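Local coordinates for protein endo-1,4-beta-xylanase C (Paenibacillus barcinonensis, PDB 4XUO) that hydrolyses internal beta-1,4-xylosidic linkages of xylan, this chain being its first CBM22 module, a calcium-containing xylan-binding domain that precedes the catalytic domain, at residues D9-H14 with F151-V156; G28-D33 with T49-A54; G76-V81 with V119-Q124; K90-R95 with T102-V107; E94-N99 with Q129-L134. All blocks are in the same frame, centred on the assembly; numbering follows the deposited sequence.

Contact 1 of 5, residues D9-H14 with F151-V156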
# COMPACT_ATOMS: atom_id res chain seq x y z
N ASP A 9 17.44 0.85 8.01
CA ASP A 9 16.94 2.22 7.89
C ASP A 9 15.48 2.26 7.42
O ASP A 9 15.09 1.52 6.51
CB ASP A 9 17.75 3.01 6.87
CG ASP A 9 19.11 3.51 7.40
OD1 ASP A 9 19.47 3.21 8.54
OD2 ASP A 9 19.82 4.18 6.61
N ILE A 10 14.70 3.15 8.03
CA ILE A 10 13.35 3.52 7.53
C ILE A 10 13.43 4.40 6.28
O ILE A 10 14.03 5.48 6.30
CB ILE A 10 12.54 4.25 8.63
CG1 ILE A 10 12.26 3.28 9.79
CG2 ILE A 10 11.25 4.83 8.06
CD1 ILE A 10 11.52 3.92 10.94
N LEU A 11 12.79 3.95 5.21
CA LEU A 11 12.70 4.76 3.99
C LEU A 11 11.46 5.66 3.95
O LEU A 11 11.51 6.81 3.47
CB LEU A 11 12.80 3.87 2.75
CG LEU A 11 13.99 2.87 2.71
CD1 LEU A 11 13.99 2.04 1.44
CD2 LEU A 11 15.32 3.60 2.92
N LEU A 12 10.33 5.13 4.40
CA LEU A 12 9.09 5.90 4.52
C LEU A 12 8.32 5.40 5.74
O LEU A 12 8.37 4.21 6.07
CB LEU A 12 8.19 5.70 3.30
CG LEU A 12 8.37 6.45 2.00
CD1 LEU A 12 7.08 6.34 1.18
CD2 LEU A 12 8.68 7.92 2.21
N SER A 13 7.63 6.32 6.41
CA SER A 13 6.76 5.99 7.56
C SER A 13 5.55 6.93 7.54
O SER A 13 5.73 8.17 7.61
CB SER A 13 7.52 6.16 8.87
OG SER A 13 6.72 5.80 9.98
N HIS A 14 4.35 6.35 7.42
CA HIS A 14 3.11 7.10 7.31
C HIS A 14 2.11 6.74 8.40
O HIS A 14 1.57 5.62 8.43
CB HIS A 14 2.43 6.84 5.98
CG HIS A 14 3.18 7.35 4.80
ND1 HIS A 14 2.80 7.04 3.51
CD2 HIS A 14 4.26 8.16 4.69
CE1 HIS A 14 3.58 7.68 2.66
NE2 HIS A 14 4.50 8.34 3.35
N PHE A 151 1.73 2.66 7.95
CA PHE A 151 2.42 2.15 6.77
C PHE A 151 3.91 2.44 6.87
O PHE A 151 4.30 3.51 7.34
CB PHE A 151 1.83 2.78 5.50
CG PHE A 151 2.53 2.36 4.23
CD1 PHE A 151 2.29 1.13 3.64
CD2 PHE A 151 3.43 3.22 3.63
CE1 PHE A 151 2.96 0.75 2.48
CE2 PHE A 151 4.10 2.86 2.47
CZ PHE A 151 3.86 1.62 1.89
N GLN A 152 4.74 1.47 6.48
CA GLN A 152 6.20 1.60 6.58
C GLN A 152 6.94 0.85 5.46
O GLN A 152 6.52 -0.21 5.05
CB GLN A 152 6.67 1.07 7.94
CG GLN A 152 8.15 1.16 8.24
CD GLN A 152 8.49 0.59 9.62
OE1 GLN A 152 8.32 1.26 10.62
NE2 GLN A 152 8.91 -0.66 9.67
N ILE A 153 8.06 1.41 5.02
CA ILE A 153 8.96 0.72 4.14
C ILE A 153 10.35 0.84 4.79
O ILE A 153 10.78 1.95 5.09
CB ILE A 153 9.01 1.34 2.72
CG1 ILE A 153 7.62 1.32 2.07
CG2 ILE A 153 10.04 0.64 1.88
CD1 ILE A 153 7.59 1.81 0.62
N ARG A 154 11.02 -0.31 4.98
CA ARG A 154 12.34 -0.41 5.64
C ARG A 154 13.32 -1.07 4.66
O ARG A 154 12.98 -1.98 3.91
CB ARG A 154 12.20 -1.23 6.95
CG ARG A 154 13.48 -1.40 7.76
CD ARG A 154 13.32 -2.46 8.84
NE ARG A 154 12.41 -2.01 9.88
CZ ARG A 154 12.78 -1.31 10.95
NH1 ARG A 154 14.06 -0.98 11.16
NH2 ARG A 154 11.86 -0.95 11.84
N LEU A 155 14.57 -0.62 4.65
CA LEU A 155 15.59 -1.25 3.83
C LEU A 155 16.08 -2.50 4.56
O LEU A 155 16.53 -2.42 5.73
CB LEU A 155 16.76 -0.29 3.59
CG LEU A 155 17.85 -0.73 2.59
CD1 LEU A 155 17.39 -0.97 1.17
CD2 LEU A 155 18.96 0.31 2.62
N VAL A 156 15.98 -3.63 3.88
CA VAL A 156 16.46 -4.91 4.39
C VAL A 156 17.93 -5.11 4.01
O VAL A 156 18.74 -5.46 4.89
CB VAL A 156 15.65 -6.12 3.86
CG1 VAL A 156 16.22 -7.43 4.41
CG2 VAL A 156 14.18 -5.99 4.27
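H14 and F151 lie side by side on the buried face of the strand pair, pointing the same way, with H14 ND1 3.9 Å from F151 CD2. The rings meet obliquely, their planes 41° apart. F151 owes this place to its first torsion: CG stands anti to the backbone N (chi1 177°), and the ring packs on L60. W24 fixes the imidazole, since its NE1 is hydrogen-bonded to H14 ND1, and its ring meets F151 edge-to-face. Here the backbone ladder is tight, with H14 N to F151 O at 2.8 Å. Farther along, the antiparallel register slips by one residue in a classic beta bulge, where L11 and L12 both face I153. The carbonyl oxygen of I153 takes two N-H groups, L11 N at 2.8 Å and, more loosely, L12 N at 3.3 Å. The bulge turns L11 toward the partner strand, and its CD1 sits 4.2 Å from I153 CG2. On the other face, I10, S13, Q152 and R154 make a looser, more solvent-exposed surface: I10 and Q152 cross at about a right angle, I10 CD1 coming no closer to Q152 OE1 than 4.2 Å, while the aliphatic part of R154 lies against the carbonyl of D9.

Contact 2 of 5, residues G28-D33 with T49-A54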
# COMPACT_ATOMS: atom_id res chain seq x y z
N GLY A 28 -7.94 4.71 -10.17
CA GLY A 28 -9.33 4.52 -10.56
C GLY A 28 -10.13 5.73 -10.10
O GLY A 28 -9.56 6.65 -9.50
N GLY A 29 -11.45 5.71 -10.35
CA GLY A 29 -12.35 6.75 -9.90
C GLY A 29 -12.79 6.60 -8.46
O GLY A 29 -13.98 6.54 -8.17
N VAL A 30 -11.81 6.54 -7.55
CA VAL A 30 -12.03 6.34 -6.13
C VAL A 30 -11.74 7.61 -5.34
O VAL A 30 -11.20 8.60 -5.88
CB VAL A 30 -11.12 5.19 -5.57
CG1 VAL A 30 -11.38 3.90 -6.33
CG2 VAL A 30 -9.65 5.57 -5.63
N LYS A 31 -12.12 7.57 -4.07
CA LYS A 31 -11.90 8.65 -3.13
C LYS A 31 -10.91 8.18 -2.08
O LYS A 31 -11.17 7.23 -1.33
CB LYS A 31 -13.23 9.06 -2.48
CG LYS A 31 -13.11 10.09 -1.37
CD LYS A 31 -14.49 10.50 -0.85
CE LYS A 31 -14.40 11.60 0.20
NZ LYS A 31 -15.55 12.54 0.12
N VAL A 32 -9.78 8.86 -2.02
CA VAL A 32 -8.74 8.54 -1.09
C VAL A 32 -8.48 9.75 -0.22
O VAL A 32 -8.10 10.82 -0.74
CB VAL A 32 -7.44 8.15 -1.81
CG1 VAL A 32 -6.30 8.04 -0.81
CG2 VAL A 32 -7.63 6.84 -2.58
N ASP A 33 -8.69 9.59 1.09
CA ASP A 33 -8.58 10.72 2.03
C ASP A 33 -8.34 10.22 3.45
O ASP A 33 -8.50 9.04 3.73
CB ASP A 33 -9.86 11.58 1.96
CG ASP A 33 -11.14 10.79 2.26
OD1 ASP A 33 -11.10 9.66 2.81
OD2 ASP A 33 -12.23 11.31 1.96
N THR A 49 -12.72 4.71 -0.53
CA THR A 49 -14.07 4.33 -0.92
C THR A 49 -14.32 4.56 -2.42
O THR A 49 -13.52 5.21 -3.11
CB THR A 49 -15.12 5.18 -0.17
OG1 THR A 49 -14.91 6.57 -0.44
CG2 THR A 49 -15.08 4.90 1.33
N GLY A 50 -15.44 4.04 -2.92
CA GLY A 50 -15.83 4.27 -4.31
C GLY A 50 -15.22 3.34 -5.33
O GLY A 50 -15.21 3.62 -6.53
N ARG A 51 -14.68 2.22 -4.85
CA ARG A 51 -14.14 1.20 -5.73
C ARG A 51 -15.26 0.53 -6.51
O ARG A 51 -16.27 0.15 -5.92
CB ARG A 51 -13.33 0.16 -4.92
CG ARG A 51 -12.06 0.75 -4.33
CD ARG A 51 -11.23 -0.23 -3.49
NE ARG A 51 -10.65 -1.29 -4.31
CZ ARG A 51 -11.09 -2.55 -4.39
NH1 ARG A 51 -12.10 -3.00 -3.69
NH2 ARG A 51 -10.46 -3.38 -5.19
N THR A 52 -15.08 0.46 -7.84
CA THR A 52 -15.94 -0.33 -8.73
C THR A 52 -15.25 -1.49 -9.48
O THR A 52 -15.95 -2.38 -9.95
CB THR A 52 -16.65 0.57 -9.77
OG1 THR A 52 -15.69 1.41 -10.42
CG2 THR A 52 -17.66 1.42 -9.09
N GLU A 53 -13.91 -1.47 -9.61
CA GLU A 53 -13.13 -2.56 -10.24
C GLU A 53 -12.03 -3.02 -9.27
O GLU A 53 -11.49 -2.21 -8.54
CB GLU A 53 -12.44 -2.09 -11.54
CG GLU A 53 -13.33 -1.58 -12.67
CD GLU A 53 -13.51 -0.07 -12.68
OE1 GLU A 53 -12.58 0.68 -12.28
OE2 GLU A 53 -14.60 0.38 -13.11
N ALA A 54 -11.68 -4.31 -9.34
CA ALA A 54 -10.72 -4.94 -8.41
C ALA A 54 -9.31 -4.35 -8.42
O ALA A 54 -8.61 -4.38 -7.41
CB ALA A 54 -10.66 -6.43 -8.69
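K31 and T49 share two backbone hydrogen bonds. K31 N reaches T49 O at 2.9 Å, and T49 N returns to K31 O at 3.1 Å. Their side chains run alongside each other on one face: T49 OG1 lies 3.6 Å from K31 CB, and the methylenes of K31 continue past the hydroxyl before the chain leads away. Next to this pair V30 packs with CB 3.4 Å from T49 O, while its CG1 meets R51 CG at 3.8 Å, the two side chains pointing the same way. This is the open end of the antiparallel pairing between strands 31-35 and 45-49 of the beta-sandwich, where the two segments part into loops. At the parting stands G50, whose backbone (phi 84°) suits glycine: a side chain would be jammed against the carbonyl of T49. Before V30, G29 forms the centre of an inverse gamma turn. Farther out, R51 is held by backbone carbonyls. Its NE bonds to N56 O, NH1 to D141 O and A144 O, and NH2 to S139 O, with a weak extra bond from NH2 to A54 O at 3.1 Å. These acceptors hold the guanidinium, and with it the CG on which V30 rests.

Contact 3 of 5, residues G76-V81 with V119-Q124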
# COMPACT_ATOMS: atom_id res chain seq x y z
N GLY A 76 1.98 -2.66 6.81
CA GLY A 76 0.90 -1.76 7.20
C GLY A 76 -0.26 -2.55 7.79
O GLY A 76 -0.30 -3.79 7.72
N TYR A 77 -1.15 -1.82 8.45
CA TYR A 77 -2.34 -2.39 9.08
C TYR A 77 -3.60 -1.93 8.35
O TYR A 77 -3.72 -0.76 7.96
CB TYR A 77 -2.40 -2.01 10.54
CG TYR A 77 -1.29 -2.63 11.33
CD1 TYR A 77 0.00 -2.10 11.28
CD2 TYR A 77 -1.51 -3.74 12.11
CE1 TYR A 77 1.03 -2.67 12.01
CE2 TYR A 77 -0.48 -4.30 12.84
CZ TYR A 77 0.78 -3.76 12.78
OH TYR A 77 1.81 -4.33 13.50
N VAL A 78 -4.51 -2.87 8.12
CA VAL A 78 -5.68 -2.63 7.31
C VAL A 78 -6.92 -3.16 8.02
O VAL A 78 -6.82 -4.07 8.85
CB VAL A 78 -5.58 -3.27 5.90
CG1 VAL A 78 -4.42 -2.68 5.09
CG2 VAL A 78 -5.39 -4.77 5.97
N LYS A 79 -8.07 -2.62 7.62
CA LYS A 79 -9.39 -2.93 8.21
C LYS A 79 -10.44 -2.50 7.21
O LYS A 79 -10.27 -1.51 6.50
CB LYS A 79 -9.59 -2.19 9.55
CG LYS A 79 -10.88 -2.56 10.28
CD LYS A 79 -10.98 -1.85 11.63
CE LYS A 79 -12.28 -2.17 12.35
NZ LYS A 79 -12.51 -1.33 13.57
N LEU A 80 -11.54 -3.25 7.10
CA LEU A 80 -12.58 -2.84 6.16
C LEU A 80 -13.46 -1.73 6.77
O LEU A 80 -13.58 -1.60 7.98
CB LEU A 80 -13.45 -4.02 5.74
CG LEU A 80 -12.80 -5.23 5.05
CD1 LEU A 80 -13.86 -6.17 4.50
CD2 LEU A 80 -11.86 -4.87 3.90
N VAL A 81 -14.02 -0.89 5.91
CA VAL A 81 -14.96 0.14 6.34
C VAL A 81 -16.23 -0.56 6.84
O VAL A 81 -16.58 -1.63 6.35
CB VAL A 81 -15.25 1.14 5.19
CG1 VAL A 81 -16.41 2.06 5.51
CG2 VAL A 81 -14.01 1.96 4.90
N VAL A 119 -5.65 -5.84 10.59
CA VAL A 119 -4.84 -7.00 10.17
C VAL A 119 -3.49 -6.52 9.62
O VAL A 119 -3.43 -5.55 8.82
CB VAL A 119 -5.58 -7.80 9.09
CG1 VAL A 119 -4.71 -8.92 8.50
CG2 VAL A 119 -6.86 -8.39 9.67
N LYS A 120 -2.40 -7.15 10.07
CA LYS A 120 -1.09 -6.80 9.57
C LYS A 120 -0.80 -7.40 8.19
O LYS A 120 -0.92 -8.61 8.00
CB LYS A 120 0.02 -7.27 10.50
CG LYS A 120 1.32 -6.58 10.17
CD LYS A 120 2.43 -6.79 11.17
CE LYS A 120 3.62 -5.93 10.76
NZ LYS A 120 4.83 -6.16 11.60
N LEU A 121 -0.42 -6.54 7.24
CA LEU A 121 0.11 -6.96 5.95
C LEU A 121 1.59 -6.64 5.89
O LEU A 121 2.02 -5.59 6.38
CB LEU A 121 -0.60 -6.21 4.82
CG LEU A 121 -2.12 -6.28 4.70
CD1 LEU A 121 -2.48 -5.68 3.35
CD2 LEU A 121 -2.66 -7.68 4.77
N GLN A 122 2.37 -7.54 5.31
CA GLN A 122 3.82 -7.37 5.22
C GLN A 122 4.41 -8.30 4.17
O GLN A 122 4.01 -9.47 4.05
CB GLN A 122 4.48 -7.60 6.58
CG GLN A 122 5.97 -7.30 6.58
CD GLN A 122 6.59 -7.26 7.98
OE1 GLN A 122 6.27 -8.08 8.87
NE2 GLN A 122 7.49 -6.34 8.17
N GLY A 123 5.35 -7.78 3.40
CA GLY A 123 6.12 -8.59 2.50
C GLY A 123 7.39 -7.85 2.06
O GLY A 123 7.43 -6.60 2.11
N GLN A 124 8.40 -8.62 1.66
CA GLN A 124 9.59 -8.06 1.02
C GLN A 124 9.40 -7.78 -0.48
O GLN A 124 8.55 -8.38 -1.16
CB GLN A 124 10.79 -8.93 1.30
CG GLN A 124 11.22 -8.79 2.73
CD GLN A 124 12.46 -9.58 3.04
OE1 GLN A 124 13.10 -10.10 2.13
NE2 GLN A 124 12.76 -9.71 4.32
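Y77 lies with one ring face against the aliphatic chain of K120. K120 CG stands over that face, 4.2 Å from the ring centroid and offset toward the rim, a CH-pi contact. The lysine is stretched out, CG anti to the backbone N (chi1 -164°) and every later torsion extended, which carries it across the ring at a slant until CD reaches 3.4 Å from Y77 OH. The ammonium end goes beyond the ring, with K120 NZ 4.0 Å from Y77 OH. Y40 also stacks on the Y77 ring. Were Y77 cut back to an alanine, the methylenes of K120 would probably lose the surface they lie on, and Y40 its stacking partner. Strands 71-80 and 119-125 are antiparallel neighbours in one sheet of the CBM22 beta-sandwich, and their segments here diverge strongly, the N-to-C directions 134° apart, as the sheet twists. Within these segments the pairing sets G76-V78 against V119-L121, and the ladder goes on with G123 bonded to I74. Two hydrogen-bonded pairs frame the Y77-K120 pair: G76 with L121 before it, and V78 with V119 after it, where V119 N reaches V78 O at 2.7 Å. On the other face from the tyrosine, V78 and L121 cross at about a right angle. V78 CG2 sits between the backbone nitrogen and carbonyl carbon (chi1 of CG1 is -63°), a placement that brings this methyl to 3.8 Å from L121 CG and 3.5 Å from V119 O. L148 and V113 close round V78 on that buried face.

Contact 4 of 5, residues K90-R95 with T102-V107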
# COMPACT_ATOMS: atom_id res chain seq x y z
N LYS A 90 -4.28 -7.26 -0.66
CA LYS A 90 -2.82 -7.42 -0.81
C LYS A 90 -2.19 -6.18 -1.37
O LYS A 90 -2.89 -5.36 -2.00
CB LYS A 90 -2.49 -8.60 -1.73
CG LYS A 90 -2.86 -8.44 -3.20
CD LYS A 90 -2.54 -9.70 -3.99
CE LYS A 90 -2.22 -9.34 -5.42
NZ LYS A 90 -2.29 -10.50 -6.32
N PHE A 91 -0.87 -6.06 -1.20
CA PHE A 91 -0.09 -5.04 -1.91
C PHE A 91 0.47 -5.55 -3.24
O PHE A 91 0.99 -6.64 -3.30
CB PHE A 91 1.12 -4.62 -1.08
CG PHE A 91 0.80 -3.80 0.14
CD1 PHE A 91 0.27 -2.53 0.04
CD2 PHE A 91 1.15 -4.28 1.42
CE1 PHE A 91 0.02 -1.77 1.17
CE2 PHE A 91 0.92 -3.51 2.54
CZ PHE A 91 0.34 -2.27 2.42
N THR A 92 0.46 -4.73 -4.30
CA THR A 92 1.02 -5.07 -5.60
C THR A 92 1.87 -3.86 -6.06
O THR A 92 1.57 -2.74 -5.72
CB THR A 92 -0.13 -5.30 -6.60
OG1 THR A 92 -0.92 -6.41 -6.14
CG2 THR A 92 0.38 -5.61 -8.00
N VAL A 93 2.97 -4.12 -6.77
CA VAL A 93 3.76 -3.06 -7.43
C VAL A 93 3.62 -3.19 -8.96
O VAL A 93 3.95 -4.20 -9.56
CB VAL A 93 5.25 -3.10 -6.99
CG1 VAL A 93 6.06 -2.02 -7.73
CG2 VAL A 93 5.35 -2.86 -5.49
N GLU A 94 3.08 -2.14 -9.57
CA GLU A 94 3.06 -1.98 -11.02
C GLU A 94 4.37 -1.29 -11.43
O GLU A 94 4.67 -0.21 -10.97
CB GLU A 94 1.85 -1.11 -11.36
CG GLU A 94 1.78 -0.58 -12.77
CD GLU A 94 0.51 0.23 -12.95
OE1 GLU A 94 0.51 1.42 -12.59
OE2 GLU A 94 -0.49 -0.33 -13.40
N ARG A 95 5.14 -1.96 -12.30
CA ARG A 95 6.53 -1.61 -12.63
C ARG A 95 6.70 -1.47 -14.16
O ARG A 95 6.22 -2.30 -14.91
CB ARG A 95 7.47 -2.71 -12.10
CG ARG A 95 8.94 -2.54 -12.52
CD ARG A 95 9.91 -3.43 -11.73
NE ARG A 95 9.50 -4.82 -11.85
CZ ARG A 95 9.82 -5.62 -12.87
NH1 ARG A 95 10.65 -5.23 -13.84
NH2 ARG A 95 9.33 -6.84 -12.92
N THR A 102 4.89 -3.03 -19.02
CA THR A 102 4.20 -3.10 -17.72
C THR A 102 4.30 -4.48 -17.07
O THR A 102 3.89 -5.48 -17.66
CB THR A 102 2.68 -2.80 -17.87
OG1 THR A 102 2.49 -1.63 -18.66
CG2 THR A 102 2.02 -2.61 -16.53
N GLN A 103 4.82 -4.52 -15.84
CA GLN A 103 4.84 -5.75 -15.04
C GLN A 103 4.08 -5.56 -13.72
O GLN A 103 4.09 -4.47 -13.17
CB GLN A 103 6.29 -6.15 -14.73
CG GLN A 103 7.22 -6.28 -15.94
CD GLN A 103 6.75 -7.29 -16.97
OE1 GLN A 103 5.97 -8.21 -16.68
NE2 GLN A 103 7.21 -7.12 -18.19
N TYR A 104 3.42 -6.62 -13.25
CA TYR A 104 2.72 -6.63 -11.96
C TYR A 104 3.43 -7.61 -11.04
O TYR A 104 3.45 -8.81 -11.30
CB TYR A 104 1.22 -6.97 -12.13
CG TYR A 104 0.55 -5.84 -12.87
CD1 TYR A 104 0.18 -4.69 -12.20
CD2 TYR A 104 0.30 -5.91 -14.25
CE1 TYR A 104 -0.40 -3.62 -12.85
CE2 TYR A 104 -0.29 -4.83 -14.91
CZ TYR A 104 -0.62 -3.69 -14.21
OH TYR A 104 -1.18 -2.60 -14.84
N ASP A 105 4.05 -7.08 -10.00
CA ASP A 105 4.89 -7.83 -9.06
C ASP A 105 4.15 -8.04 -7.74
O ASP A 105 3.54 -7.11 -7.20
CB ASP A 105 6.17 -7.02 -8.72
CG ASP A 105 7.12 -6.80 -9.89
OD1 ASP A 105 7.01 -7.45 -10.95
OD2 ASP A 105 8.03 -5.93 -9.76
N GLN A 106 4.20 -9.25 -7.18
CA GLN A 106 3.51 -9.53 -5.92
C GLN A 106 4.43 -9.17 -4.74
O GLN A 106 5.65 -9.35 -4.81
CB GLN A 106 3.01 -11.01 -5.84
CG GLN A 106 2.44 -11.39 -4.46
CD GLN A 106 1.25 -12.37 -4.44
OE1 GLN A 106 0.16 -12.11 -4.98
NE2 GLN A 106 1.45 -13.49 -3.78
N VAL A 107 3.88 -8.55 -3.71
CA VAL A 107 4.60 -8.21 -2.50
C VAL A 107 4.29 -9.23 -1.44
O VAL A 107 5.19 -9.80 -0.83
CB VAL A 107 4.19 -6.83 -2.00
CG1 VAL A 107 4.81 -6.50 -0.64
CG2 VAL A 107 4.58 -5.81 -3.05
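K90 opens the contact with an extended side chain that crosses Q106 at about a right angle, its NZ donating to Q106 OE1 at 3.2 Å. F91 rests CB to CB on V107 at 3.9 Å, backed by a weak bond from V107 N to F91 O. T92 turns its methyl CG2 toward D105 O and the edge of the Y104 ring, while its hydroxyl bonds to E138. V93 makes the regular two-bond pair with D105, and its CG2 meets V107 CG2. E94 lies alongside Y104: the tyrosine hydroxyl donates to OE2 on its anti lone pair, Y104 OH to E94 OE2 being 2.8 Å, and R27 adds a salt bridge to the same oxygen. R95 bends at chi3 (56°), swinging the guanidinium side-on to D105. R95 NE meets D105 OD2 at 2.8 Å and R95 NH2 meets D105 OD1 at 3.1 Å, a two-nitrogen salt bridge on syn lone pairs with the two planes nearly coplanar, while Q103 CB lies over one guanidinium face. Y125 OH also bonds D105 OD2. This beta hairpin puts 102-106 beside 87-96 in its sheet; 132-139 pairs along the other side of 87-96, and 119-125 packs against F91, V93 and R95.

Contact 5 of 5, residues E94-N99 with Q129-L134. Unlike the reference sequence in segment 94-99: G98 (reference Arg).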
# COMPACT_ATOMS: atom_id res chain seq x y z
N GLU A 94 3.08 -2.14 -9.57
CA GLU A 94 3.06 -1.98 -11.02
C GLU A 94 4.37 -1.29 -11.43
O GLU A 94 4.67 -0.21 -10.97
CB GLU A 94 1.85 -1.11 -11.36
CG GLU A 94 1.78 -0.58 -12.77
CD GLU A 94 0.51 0.23 -12.95
OE1 GLU A 94 0.51 1.42 -12.59
OE2 GLU A 94 -0.49 -0.33 -13.40
N ARG A 95 5.14 -1.96 -12.30
CA ARG A 95 6.53 -1.61 -12.63
C ARG A 95 6.70 -1.47 -14.16
O ARG A 95 6.22 -2.30 -14.91
CB ARG A 95 7.47 -2.71 -12.10
CG ARG A 95 8.94 -2.54 -12.52
CD ARG A 95 9.91 -3.43 -11.73
NE ARG A 95 9.50 -4.82 -11.85
CZ ARG A 95 9.82 -5.62 -12.87
NH1 ARG A 95 10.65 -5.23 -13.84
NH2 ARG A 95 9.33 -6.84 -12.92
N ARG A 96 7.34 -0.41 -14.61
CA ARG A 96 7.85 -0.39 -15.99
C ARG A 96 9.21 -1.03 -16.00
O ARG A 96 10.11 -0.56 -15.31
CB ARG A 96 8.01 1.02 -16.50
CG ARG A 96 6.74 1.64 -16.97
CD ARG A 96 7.05 2.95 -17.65
NE ARG A 96 5.84 3.55 -18.21
CZ ARG A 96 4.88 4.12 -17.49
NH1 ARG A 96 4.97 4.19 -16.16
NH2 ARG A 96 3.83 4.65 -18.09
N ASP A 97 9.38 -2.07 -16.82
CA ASP A 97 10.66 -2.78 -16.85
C ASP A 97 11.67 -2.03 -17.73
O ASP A 97 11.36 -0.96 -18.24
CB ASP A 97 10.47 -4.26 -17.22
CG ASP A 97 10.03 -4.48 -18.66
OD1 ASP A 97 10.19 -3.59 -19.51
OD2 ASP A 97 9.55 -5.58 -18.94
N GLY A 98 12.87 -2.59 -17.88
CA GLY A 98 13.88 -2.06 -18.78
C GLY A 98 13.45 -1.66 -20.20
O GLY A 98 14.01 -0.72 -20.76
N ASN A 99 12.49 -2.37 -20.76
CA ASN A 99 11.95 -2.07 -22.09
C ASN A 99 10.74 -1.11 -22.07
O ASN A 99 10.09 -0.93 -23.12
CB ASN A 99 11.53 -3.36 -22.79
CG ASN A 99 12.67 -4.35 -22.95
OD1 ASN A 99 12.54 -5.54 -22.62
ND2 ASN A 99 13.81 -3.88 -23.46
N GLN A 129 15.23 -4.65 -12.94
CA GLN A 129 15.25 -3.67 -14.05
C GLN A 129 13.98 -2.84 -14.01
O GLN A 129 12.92 -3.36 -13.68
CB GLN A 129 15.36 -4.40 -15.40
CG GLN A 129 14.37 -5.54 -15.58
CD GLN A 129 14.31 -6.12 -17.00
OE1 GLN A 129 14.78 -7.23 -17.26
NE2 GLN A 129 13.72 -5.39 -17.91
N GLY A 130 14.07 -1.56 -14.35
CA GLY A 130 12.88 -0.72 -14.45
C GLY A 130 13.05 0.77 -14.22
O GLY A 130 14.06 1.24 -13.66
N SER A 131 12.04 1.54 -14.65
CA SER A 131 12.11 3.01 -14.58
C SER A 131 11.09 3.69 -13.66
O SER A 131 11.32 4.81 -13.21
CB SER A 131 11.94 3.61 -15.98
OG SER A 131 10.68 3.29 -16.55
N SER A 132 9.96 3.02 -13.42
CA SER A 132 8.91 3.53 -12.57
C SER A 132 8.32 2.39 -11.74
O SER A 132 8.24 1.25 -12.20
CB SER A 132 7.79 4.19 -13.41
OG SER A 132 7.02 3.23 -14.09
N LEU A 133 7.87 2.74 -10.53
CA LEU A 133 7.27 1.78 -9.56
C LEU A 133 6.06 2.43 -8.90
O LEU A 133 6.17 3.54 -8.37
CB LEU A 133 8.25 1.49 -8.42
CG LEU A 133 9.58 0.90 -8.81
CD1 LEU A 133 10.50 0.90 -7.59
CD2 LEU A 133 9.39 -0.51 -9.36
N LEU A 134 4.91 1.75 -8.93
CA LEU A 134 3.71 2.23 -8.26
C LEU A 134 3.14 1.13 -7.36
O LEU A 134 2.73 0.07 -7.83
CB LEU A 134 2.67 2.65 -9.30
CG LEU A 134 1.42 3.09 -8.56
CD1 LEU A 134 1.57 4.52 -8.09
CD2 LEU A 134 0.15 2.81 -9.33
O HOH W 1 5.16 1.77 -12.78
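Strands 87-96 and 132-139 are antiparallel neighbours in one sheet of the beta-sandwich, and this contact is the end of their ladder, where both run out into loops. E94 and L134 form the last regular two-bond pair, E94 N to L134 O and L134 N to E94 O each at 2.8 Å; L134 CD2 leans on E94 OE1. A water donates to E94 O and is also hydrogen-bonded to S132 OG, bridging the strands on that face. The same hydroxyl accepts from R96: NH1 lies 3.1 Å from S132 OG, which sits exactly in the guanidinium plane. R96 is extended from CG to NE, and its CG passes 3.3 Å from S132 OG. On the other face R95 packs its methylenes against L133, CG to CD2 at 3.8 Å. NE and NH2 of R95 are engaged by D105 of strand 102-106, while R95 NH1 reaches the backbone of the loop at Q129 O, 2.9 Å away and tilted out of the guanidinium plane. With a leucine at R95, Q129 O would probably lose this donor and the carboxylate of D105 its countercharge. At the strand end, S131 N bonds to R96 O, and G130 lies so close under that carbonyl that any side chain there would collide with it. D97 folds an Asx turn, OD1 accepting from N99 N, and its OD2 takes Q103 NE2 from the hairpin strand 102-106. L133 faces Y125 of strand 119-125 and Y127, and its N bonds to T63 OG1 in the loop after strand 57-61.

In the fold
The contacts sample both sheets of the sandwich. Contacts 1, 2 and 3 belong to one, contacts 4 and 5 to the other. Contacts 1 and 3 are joined by the neighbouring strands 146-157 and 71-80. Across the interior F91 of contact 4 ties the sheets together, its CZ 4.0 Å from F151 CE1 and its CE2 3.8 Å from L121 CB. Contacts 4 and 5 share E94 and R95, their centres only about 10 Å apart. Contact 2 touches none of the others, its nearest atoms about 5 Å from contact 3 and its centre about 25 Å from that of contact 1. The calcium ion, held by S15, E17, Q41, Q44 and D149, lies about 8 Å from the side chain of H14 and about 9 Å from that of Y77.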